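Local coordinates for protein M32 carboxypeptidase (Chitinophagaceae bacterium, PDB 7A03) that probably removes residues one at a time from the carboxyl ends of peptides, as a metal-dependent carboxypeptidase of the M32 family, at residues Ala8-Ala13 / His72-His77; Gly229-Ser234 / Val249-Asp254; Pro237-Phe242 / Ile266-His271. One frame throughout, in Å; residues are numbered along the deposited sequence.

Interaction 1: Ala8-Ala13 / His72-His77; sequences AEQYAA and HELHHH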
loop_
_atom_site.group_PDB
_atom_site.type_symbol
_atom_site.label_atom_id
_atom_site.label_comp_id
_atom_site.label_asym_id
_atom_site.label_seq_id
_atom_site.Cartn_x
_atom_site.Cartn_y
_atom_site.Cartn_z
ATOM N N ALA A 8 -1.109 23.283 29.682
ATOM C CA ALA A 8 -1.747 22.023 29.306
ATOM C C ALA A 8 -3.166 22.236 28.775
ATOM O O ALA A 8 -3.709 21.390 28.060
ATOM C CB ALA A 8 -1.759 21.062 30.484
ATOM N N GLU A 9 -3.762 23.371 29.138
ATOM C CA GLU A 9 -5.116 23.684 28.689
ATOM C C GLU A 9 -5.160 23.837 27.173
ATOM O O GLU A 9 -6.071 23.328 26.504
ATOM C CB GLU A 9 -5.560 24.975 29.374
ATOM C CG GLU A 9 -7.046 25.233 29.396
ATOM C CD GLU A 9 -7.416 26.283 30.433
ATOM O OE1 GLU A 9 -8.537 26.224 30.972
ATOM O OE2 GLU A 9 -6.575 27.166 30.716
ATOM N N GLN A 10 -4.156 24.508 26.616
ATOM C CA GLN A 10 -4.069 24.710 25.176
ATOM C C GLN A 10 -3.787 23.403 24.434
ATOM O O GLN A 10 -4.371 23.146 23.369
ATOM C CB GLN A 10 -3.023 25.788 24.867
ATOM C CG GLN A 10 -1.565 25.496 25.289
ATOM C CD GLN A 10 -1.409 24.893 26.683
ATOM O OE1 GLN A 10 -2.067 25.320 27.636
ATOM N NE2 GLN A 10 -0.545 23.888 26.802
ATOM N N TYR A 11 -2.896 22.560 24.963
ATOM C CA TYR A 11 -2.694 21.269 24.314
ATOM C C TYR A 11 -3.962 20.429 24.376
ATOM O O TYR A 11 -4.303 19.739 23.407
ATOM C CB TYR A 11 -1.490 20.523 24.901
ATOM C CG TYR A 11 -1.147 19.278 24.113
ATOM C CD1 TYR A 11 -0.326 19.346 23.000
ATOM C CD2 TYR A 11 -1.667 18.037 24.474
ATOM C CE1 TYR A 11 -0.028 18.212 22.254
ATOM C CE2 TYR A 11 -1.380 16.900 23.739
ATOM C CZ TYR A 11 -0.543 16.995 22.642
ATOM O OH TYR A 11 -0.255 15.874 21.907
ATOM N N ALA A 12 -4.689 20.488 25.502
ATOM C CA ALA A 12 -5.948 19.759 25.590
ATOM C C ALA A 12 -6.956 20.273 24.571
ATOM O O ALA A 12 -7.742 19.490 24.030
ATOM C CB ALA A 12 -6.513 19.825 27.012
ATOM N N ALA A 13 -6.928 21.577 24.268
ATOM C CA ALA A 13 -7.847 22.084 23.246
ATOM C C ALA A 13 -7.453 21.595 21.857
ATOM O O ALA A 13 -8.321 21.265 21.034
ATOM C CB ALA A 13 -7.922 23.612 23.298
ATOM N N HIS A 72 -0.096 27.378 16.046
ATOM C CA HIS A 72 0.994 28.348 16.071
ATOM C C HIS A 72 1.372 28.743 17.494
ATOM O O HIS A 72 2.552 28.987 17.773
ATOM C CB HIS A 72 0.610 29.557 15.221
ATOM C CG HIS A 72 0.814 29.347 13.753
ATOM N ND1 HIS A 72 2.058 29.134 13.198
ATOM C CD2 HIS A 72 -0.065 29.323 12.724
ATOM C CE1 HIS A 72 1.937 28.983 11.892
ATOM N NE2 HIS A 72 0.659 29.095 11.577
ATOM N N GLU A 73 0.400 28.791 18.407
ATOM C CA GLU A 73 0.713 29.057 19.808
ATOM C C GLU A 73 1.469 27.891 20.436
ATOM O O GLU A 73 2.448 28.091 21.162
ATOM C CB GLU A 73 -0.575 29.342 20.576
ATOM C CG GLU A 73 -0.425 29.370 22.084
ATOM C CD GLU A 73 -1.766 29.483 22.794
ATOM O OE1 GLU A 73 -2.810 29.242 22.144
ATOM O OE2 GLU A 73 -1.776 29.819 23.998
ATOM N N LEU A 74 1.045 26.663 20.144
ATOM C CA LEU A 74 1.675 25.492 20.736
ATOM C C LEU A 74 3.061 25.227 20.167
ATOM O O LEU A 74 3.874 24.569 20.833
ATOM C CB LEU A 74 0.771 24.277 20.544
ATOM C CG LEU A 74 -0.419 24.290 21.500
ATOM C CD1 LEU A 74 -1.597 23.492 20.954
ATOM C CD2 LEU A 74 0.042 23.738 22.829
ATOM N N HIS A 75 3.345 25.714 18.956
ATOM C CA HIS A 75 4.683 25.553 18.397
ATOM C C HIS A 75 5.741 26.232 19.260
ATOM O O HIS A 75 6.910 25.829 19.231
ATOM C CB HIS A 75 4.733 26.098 16.969
ATOM C CG HIS A 75 5.689 25.369 16.075
ATOM N ND1 HIS A 75 5.852 24.000 16.115
ATOM C CD2 HIS A 75 6.532 25.820 15.114
ATOM C CE1 HIS A 75 6.752 23.639 15.219
ATOM N NE2 HIS A 75 7.181 24.724 14.598
ATOM N N HIS A 76 5.358 27.251 20.035
ATOM C CA HIS A 76 6.299 27.976 20.883
ATOM C C HIS A 76 6.265 27.532 22.342
ATOM O O HIS A 76 6.674 28.299 23.221
ATOM C CB HIS A 76 6.102 29.494 20.795
ATOM C CG HIS A 76 5.789 29.994 19.421
ATOM N ND1 HIS A 76 4.713 30.814 19.158
ATOM C CD2 HIS A 76 6.410 29.794 18.234
ATOM C CE1 HIS A 76 4.685 31.101 17.869
ATOM N NE2 HIS A 76 5.703 30.492 17.285
ATOM N N HIS A 77 5.796 26.319 22.622
ATOM C CA HIS A 77 5.760 25.831 23.992
ATOM C C HIS A 77 6.896 24.834 24.183
ATOM O O HIS A 77 6.731 23.642 23.871
ATOM C CB HIS A 77 4.413 25.173 24.299
ATOM C CG HIS A 77 3.330 26.140 24.674
ATOM N ND1 HIS A 77 2.673 26.088 25.885
ATOM C CD2 HIS A 77 2.779 27.172 23.993
ATOM C CE1 HIS A 77 1.769 27.050 25.937
ATOM N NE2 HIS A 77 1.812 27.722 24.801
#

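Interaction 2: Gly229-Ser234 / Val249-Asp254; sequences GRQDIS and VTTRID. With CIT (citric acid), chain G.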
loop_
_atom_site.group_PDB
_atom_site.type_symbol
_atom_site.label_atom_id
_atom_site.label_comp_id
_atom_site.label_asym_id
_atom_site.label_seq_id
_atom_site.Cartn_x
_atom_site.Cartn_y
_atom_site.Cartn_z
ATOM N N GLY A 229 -11.897 -6.356 15.768
ATOM C CA GLY A 229 -11.887 -6.418 14.322
ATOM C C GLY A 229 -12.788 -7.535 13.868
ATOM O O GLY A 229 -13.420 -8.231 14.680
ATOM N N ARG A 230 -12.851 -7.686 12.554
ATOM C CA ARG A 230 -13.656 -8.713 11.914
ATOM C C ARG A 230 -13.291 -8.731 10.443
ATOM O O ARG A 230 -12.692 -7.777 9.921
ATOM C CB ARG A 230 -15.166 -8.439 12.089
ATOM C CG ARG A 230 -15.632 -7.103 11.504
ATOM C CD ARG A 230 -17.201 -7.001 11.467
ATOM N NE ARG A 230 -17.755 -7.996 10.551
ATOM C CZ ARG A 230 -18.349 -9.123 10.938
ATOM N NH1 ARG A 230 -18.532 -9.374 12.233
ATOM N NH2 ARG A 230 -18.782 -9.972 10.023
ATOM N N GLN A 231 -13.659 -9.819 9.780
ATOM C CA GLN A 231 -13.462 -9.992 8.352
ATOM C C GLN A 231 -14.806 -10.127 7.654
ATOM O O GLN A 231 -15.722 -10.790 8.172
ATOM C CB GLN A 231 -12.614 -11.236 8.025
ATOM C CG GLN A 231 -12.375 -11.407 6.522
ATOM C CD GLN A 231 -11.439 -12.556 6.180
ATOM O OE1 GLN A 231 -11.842 -13.731 6.207
ATOM N NE2 GLN A 231 -10.213 -12.227 5.806
ATOM N N ASP A 232 -14.893 -9.547 6.460
ATOM C CA ASP A 232 -16.059 -9.655 5.596
ATOM C C ASP A 232 -15.572 -9.822 4.163
ATOM O O ASP A 232 -14.378 -9.700 3.873
ATOM C CB ASP A 232 -16.979 -8.426 5.734
ATOM C CG ASP A 232 -17.568 -8.307 7.125
ATOM O OD1 ASP A 232 -18.592 -8.987 7.384
ATOM O OD2 ASP A 232 -16.990 -7.584 7.971
ATOM N N ILE A 233 -16.484 -10.167 3.277
ATOM C CA ILE A 233 -16.189 -10.282 1.846
ATOM C C ILE A 233 -16.385 -8.929 1.177
ATOM O O ILE A 233 -17.365 -8.218 1.445
ATOM C CB ILE A 233 -17.095 -11.344 1.188
ATOM C CG1 ILE A 233 -16.853 -12.725 1.793
ATOM C CG2 ILE A 233 -16.880 -11.370 -0.327
ATOM C CD1 ILE A 233 -15.534 -13.380 1.358
ATOM N N SER A 234 -15.456 -8.555 0.295
ATOM C CA SER A 234 -15.649 -7.409 -0.579
ATOM C C SER A 234 -15.012 -7.692 -1.935
ATOM O O SER A 234 -14.308 -8.694 -2.110
ATOM C CB SER A 234 -15.142 -6.112 0.076
ATOM O OG SER A 234 -13.747 -5.968 -0.100
ATOM N N VAL A 249 -11.002 -6.067 8.128
ATOM C CA VAL A 249 -10.394 -6.515 6.881
ATOM C C VAL A 249 -11.453 -7.134 5.986
ATOM O O VAL A 249 -12.483 -7.640 6.448
ATOM C CB VAL A 249 -9.241 -7.514 7.134
ATOM C CG1 VAL A 249 -8.158 -6.853 7.940
ATOM C CG2 VAL A 249 -9.752 -8.778 7.828
ATOM N N THR A 250 -11.196 -7.104 4.688
ATOM C CA THR A 250 -12.023 -7.844 3.751
ATOM C C THR A 250 -11.163 -8.783 2.932
ATOM O O THR A 250 -9.942 -8.617 2.826
ATOM C CB THR A 250 -12.841 -6.912 2.842
ATOM O OG1 THR A 250 -11.964 -6.200 1.961
ATOM C CG2 THR A 250 -13.615 -5.891 3.683
ATOM N N THR A 251 -11.808 -9.796 2.369
ATOM C CA THR A 251 -11.120 -10.708 1.483
ATOM C C THR A 251 -12.085 -11.108 0.386
ATOM O O THR A 251 -13.258 -10.718 0.388
ATOM C CB THR A 251 -10.518 -11.887 2.254
ATOM O OG1 THR A 251 -9.630 -12.613 1.386
ATOM C CG2 THR A 251 -11.613 -12.824 2.773
ATOM N N ARG A 252 -11.581 -11.887 -0.561
ATOM C CA ARG A 252 -12.387 -12.438 -1.629
ATOM C C ARG A 252 -11.943 -13.876 -1.831
ATOM O O ARG A 252 -10.763 -14.204 -1.677
ATOM C CB ARG A 252 -12.191 -11.657 -2.935
ATOM C CG ARG A 252 -10.740 -11.352 -3.233
ATOM C CD ARG A 252 -10.556 -10.704 -4.593
ATOM N NE ARG A 252 -9.149 -10.695 -4.984
ATOM C CZ ARG A 252 -8.720 -10.863 -6.232
ATOM N NH1 ARG A 252 -9.594 -11.056 -7.214
ATOM N NH2 ARG A 252 -7.421 -10.845 -6.498
ATOM N N ILE A 253 -12.886 -14.733 -2.179
ATOM C CA ILE A 253 -12.617 -16.153 -2.346
ATOM C C ILE A 253 -12.872 -16.533 -3.794
ATOM O O ILE A 253 -13.930 -16.208 -4.345
ATOM C CB ILE A 253 -13.498 -16.993 -1.408
ATOM C CG1 ILE A 253 -13.169 -16.690 0.046
ATOM C CG2 ILE A 253 -13.308 -18.495 -1.698
ATOM C CD1 ILE A 253 -14.226 -17.149 0.998
ATOM N N ASP A 254 -11.910 -17.236 -4.404
ATOM C CA ASP A 254 -12.084 -17.879 -5.705
ATOM C C ASP A 254 -12.025 -19.379 -5.446
ATOM O O ASP A 254 -10.976 -19.897 -5.046
ATOM C CB ASP A 254 -10.995 -17.452 -6.693
ATOM C CG ASP A 254 -11.284 -17.900 -8.115
ATOM O OD1 ASP A 254 -11.968 -18.927 -8.286
ATOM O OD2 ASP A 254 -10.830 -17.227 -9.070
HETATM C C1 CIT G . -15.661 -12.812 11.158
HETATM O O1 CIT G . -16.372 -12.674 10.138
HETATM O O2 CIT G . -14.861 -11.900 11.469
HETATM C C2 CIT G . -15.782 -14.065 11.997
HETATM O O HOH W 1 -8.455 -10.236 4.849
HETATM O O HOH W 2 -14.748 -6.135 7.426
#

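Interaction 3: Pro237-Phe242 / Ile266-His271; sequences PFTTSF and IHEGGH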
loop_
_atom_site.group_PDB
_atom_site.type_symbol
_atom_site.label_atom_id
_atom_site.label_comp_id
_atom_site.label_asym_id
_atom_site.label_seq_id
_atom_site.Cartn_x
_atom_site.Cartn_y
_atom_site.Cartn_z
ATOM N N PRO A 237 -9.967 -6.724 -1.657
ATOM C CA PRO A 237 -9.544 -6.772 -0.254
ATOM C C PRO A 237 -8.927 -5.465 0.222
ATOM O O PRO A 237 -8.161 -4.808 -0.490
ATOM C CB PRO A 237 -8.519 -7.907 -0.243
ATOM C CG PRO A 237 -8.990 -8.829 -1.337
ATOM C CD PRO A 237 -9.556 -7.923 -2.412
ATOM N N PHE A 238 -9.244 -5.101 1.455
ATOM C CA PHE A 238 -8.682 -3.904 2.064
ATOM C C PHE A 238 -8.731 -4.033 3.579
ATOM O O PHE A 238 -9.353 -4.943 4.130
ATOM C CB PHE A 238 -9.393 -2.613 1.596
ATOM C CG PHE A 238 -10.835 -2.481 2.062
ATOM C CD1 PHE A 238 -11.872 -3.022 1.317
ATOM C CD2 PHE A 238 -11.135 -1.820 3.230
ATOM C CE1 PHE A 238 -13.208 -2.900 1.718
ATOM C CE2 PHE A 238 -12.468 -1.679 3.641
ATOM C CZ PHE A 238 -13.501 -2.236 2.885
ATOM N N THR A 239 -8.048 -3.099 4.238
ATOM C CA THR A 239 -8.048 -2.944 5.681
ATOM C C THR A 239 -8.506 -1.526 5.988
ATOM O O THR A 239 -8.088 -0.572 5.321
ATOM C CB THR A 239 -6.627 -3.176 6.243
ATOM O OG1 THR A 239 -6.237 -4.528 5.994
ATOM C CG2 THR A 239 -6.576 -2.934 7.742
ATOM N N THR A 240 -9.374 -1.379 6.994
ATOM C CA THR A 240 -9.827 -0.065 7.428
ATOM C C THR A 240 -9.910 -0.051 8.941
ATOM O O THR A 240 -10.341 -1.026 9.566
ATOM C CB THR A 240 -11.181 0.306 6.800
ATOM O OG1 THR A 240 -11.484 1.687 7.078
ATOM C CG2 THR A 240 -12.318 -0.574 7.340
ATOM N N SER A 241 -9.495 1.053 9.541
ATOM C CA SER A 241 -9.550 1.201 10.985
ATOM C C SER A 241 -10.452 2.376 11.346
ATOM O O SER A 241 -10.316 3.473 10.788
ATOM C CB SER A 241 -8.158 1.402 11.570
ATOM O OG SER A 241 -7.601 2.614 11.105
ATOM N N PHE A 242 -11.377 2.136 12.272
ATOM C CA PHE A 242 -12.237 3.179 12.826
ATOM C C PHE A 242 -11.679 3.734 14.124
ATOM O O PHE A 242 -12.222 4.708 14.664
ATOM C CB PHE A 242 -13.660 2.636 13.076
ATOM C CG PHE A 242 -14.264 1.931 11.889
ATOM C CD1 PHE A 242 -13.909 2.291 10.593
ATOM C CD2 PHE A 242 -15.186 0.915 12.064
ATOM C CE1 PHE A 242 -14.436 1.637 9.501
ATOM C CE2 PHE A 242 -15.745 0.269 10.971
ATOM C CZ PHE A 242 -15.372 0.623 9.683
ATOM N N ILE A 266 -3.501 -12.853 4.426
ATOM C CA ILE A 266 -2.263 -12.572 5.156
ATOM C C ILE A 266 -1.814 -11.132 4.919
ATOM O O ILE A 266 -1.358 -10.439 5.843
ATOM C CB ILE A 266 -1.163 -13.575 4.764
ATOM C CG1 ILE A 266 -1.618 -15.016 5.074
ATOM C CG2 ILE A 266 0.141 -13.226 5.484
ATOM C CD1 ILE A 266 -0.737 -16.069 4.462
ATOM N N HIS A 267 -1.958 -10.659 3.680
ATOM C CA HIS A 267 -1.583 -9.294 3.321
ATOM C C HIS A 267 -2.370 -8.271 4.154
ATOM O O HIS A 267 -1.795 -7.368 4.808
ATOM C CB HIS A 267 -1.877 -9.143 1.830
ATOM C CG HIS A 267 -1.482 -7.829 1.246
ATOM N ND1 HIS A 267 -0.282 -7.627 0.594
ATOM C CD2 HIS A 267 -2.143 -6.650 1.193
ATOM C CE1 HIS A 267 -0.230 -6.383 0.153
ATOM N NE2 HIS A 267 -1.343 -5.764 0.515
ATOM N N GLU A 268 -3.704 -8.430 4.183
ATOM C CA GLU A 268 -4.522 -7.530 4.991
ATOM C C GLU A 268 -4.230 -7.696 6.476
ATOM O O GLU A 268 -4.194 -6.706 7.212
ATOM C CB GLU A 268 -6.014 -7.726 4.708
ATOM C CG GLU A 268 -6.401 -7.557 3.251
ATOM C CD GLU A 268 -5.940 -6.240 2.646
ATOM O OE1 GLU A 268 -5.862 -5.232 3.357
ATOM O OE2 GLU A 268 -5.635 -6.220 1.437
ATOM N N GLY A 269 -4.003 -8.929 6.932
ATOM C CA GLY A 269 -3.590 -9.124 8.305
ATOM C C GLY A 269 -2.405 -8.259 8.677
ATOM O O GLY A 269 -2.343 -7.708 9.781
ATOM N N GLY A 270 -1.437 -8.132 7.763
ATOM C CA GLY A 270 -0.267 -7.323 8.091
ATOM C C GLY A 270 -0.613 -5.860 8.320
ATOM O O GLY A 270 -0.160 -5.231 9.303
ATOM N N HIS A 271 -1.461 -5.312 7.431
ATOM C CA HIS A 271 -2.008 -3.965 7.675
ATOM C C HIS A 271 -2.732 -3.890 9.022
ATOM O O HIS A 271 -2.580 -2.918 9.792
ATOM C CB HIS A 271 -3.028 -3.594 6.603
ATOM C CG HIS A 271 -2.455 -3.236 5.265
ATOM N ND1 HIS A 271 -1.418 -2.340 5.093
ATOM C CD2 HIS A 271 -2.821 -3.632 4.024
ATOM C CE1 HIS A 271 -1.174 -2.199 3.798
ATOM N NE2 HIS A 271 -2.004 -2.982 3.128
#

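Interaction 1: Ala8-Ala13 / His72-His77
Leu74 and Gln10 carry the apolar part of this contact, with one methyl of the leucine, CD2, lying 3.4 Å from Gln10 CG. The same methyl also meets the backbone of the next residue, 3.8 Å from Tyr11 N, and it stands at the edge of the Tyr11 ring, near the ring plane. The other methyl, Leu74 CD1, rests 3.7 Å from Gln10 O, so the two methyls divide between the backbone and the side chain of Gln10. Gln10 meets them with a chain that swings CG in between the backbone N and carbonyl carbon (chi1 62°) and then bends again.

The arrangement joins two helix ends: the first turn of helix 9-37 packs against the last turn of helix 65-74, which leaves through a type I beta turn from Leu74 to His77. That turn brings the imidazole of His77 up to the Gln10 side chain from the opposite direction, His77 CE1 coming within 3.7 Å of Gln10 CG.

At the margin Glu73 only brushes the contact, its OE2 4.3 Å from Gln10 CB. The hydroxyl of Tyr11 is hydrogen-bonded to Asn87 of helix 82-100, the helix that also receives Leu74 at Ile88.

Interaction 2: Gly229-Ser234 / Val249-Asp254
Gln231 and Val249 lie side by side in two parallel strands, 229-233 and 247-251, whose short segments cross at -31°. Their backbones are laced by alternating bonds: Val249 N to Arg230 O, Asp232 N to Val249 O, Thr251 N to Asp232 O and Ser234 N to Thr251 O.

The side chain of Gln231 runs obliquely across the neighbouring strand. Its CB touches Val249 CG2 at 3.8 Å, and with CG anti to the backbone N (chi1 -179°) the extended chain carries on past Val249 O. CD then reaches the methyl Thr251 CG2 at 3.4 Å, and Gln231 OE1 lies 3.6 Å from Thr251 CG2. NE2 touches this methyl too and donates to a water 2.8 Å away that in turn donates to Thr250 O. With an alanine here, that water is likely to lose one of its partners and a gap to open beside the Thr251 methyl.

On the other face Asp232 is gripped side-on by Arg230, which sends NE to OD2 at 2.7 Å and NH2 to OD1; Tyr38 adds a second bond to OD1. Ser234 OG and Thr250 OG1 are hydrogen-bonded at 2.7 Å, either able to donate, and Thr250 OG1 also bonds Phe238 N. In this outer strand Gln231 N donates to O2 of a citrate, probably from the crystallisation liquor. Directional backbone bonds thus set the pairing, and buried polar side chains on both faces have polar partners.

Interaction 3: Pro237-Phe242 / Ile266-His271
The hydroxyl of Thr239 donates to the carboxylate of Glu268, OG1 to OE1 at 2.8 Å, the one hydrogen bond between 237-242 and 266-271. It is received on the anti lone pair of OE1, the side away from the other carboxylate oxygen. The two side chains slide past each other in opposite directions, and Glu268, bent at chi2 (-53°), lays its carboxylate alongside the strand backbone rather than pointing straight into it. Its CD accordingly comes 3.6 Å from Phe238 CA. Glu268 OE1 also lies 3.2 Å from Thr239 N, but the angle there is too poor for a hydrogen bond. The second oxygen, OE2, faces Pro237, whose CB is 3.7 Å away.

His267, Glu268 and His271 spell the HExxH pattern of the zinc-type metallopeptidases, with both histidines on one face of helix 258-277. In relatives carrying this motif the histidines bind the metal and the glutamate serves in catalysis; a like role is probable here, although no metal is bound to them in this crystal. The strand that approaches them is one of the two outer strands of a small sheet, antiparallel to strand 247-251, which is a placement consistent with the edge strand that lines the cleft of such enzymes.

Packing completes the contact one helical turn further on. The hydroxyl oxygen Thr239 OG1 lies 3.4 Å from His271 CB, and the threonine methyl CG2 packs against that same carbon. Helix 293-307 packs on the same histidines: the His271 ring meets that of His296 at about 65°, and His267 ND1 is hydrogen-bonded to Glu304.

Interactions 2 and 3 illustrate how a small sheet packs on a helix that is probably catalytic, their centres being 9 Å apart. Strand 247-251 is the middle strand, parallel to 229-233 on one side and antiparallel to 239-241 on the other. A probable hydrogen bond from Thr250 N to Phe238 O, 2.9 Å, ties the two contacts together. Val249 CG1 also packs 3.6 Å from Thr239 OG1. Interaction 3 holds the HExxH residues themselves, and the Val249 side chain of interaction 2 touches those residues. Interaction 1 stands apart: its centre is 34 Å from that of interaction 3, with nearest atoms about 18 Å apart, and 42 Å from that of interaction 2.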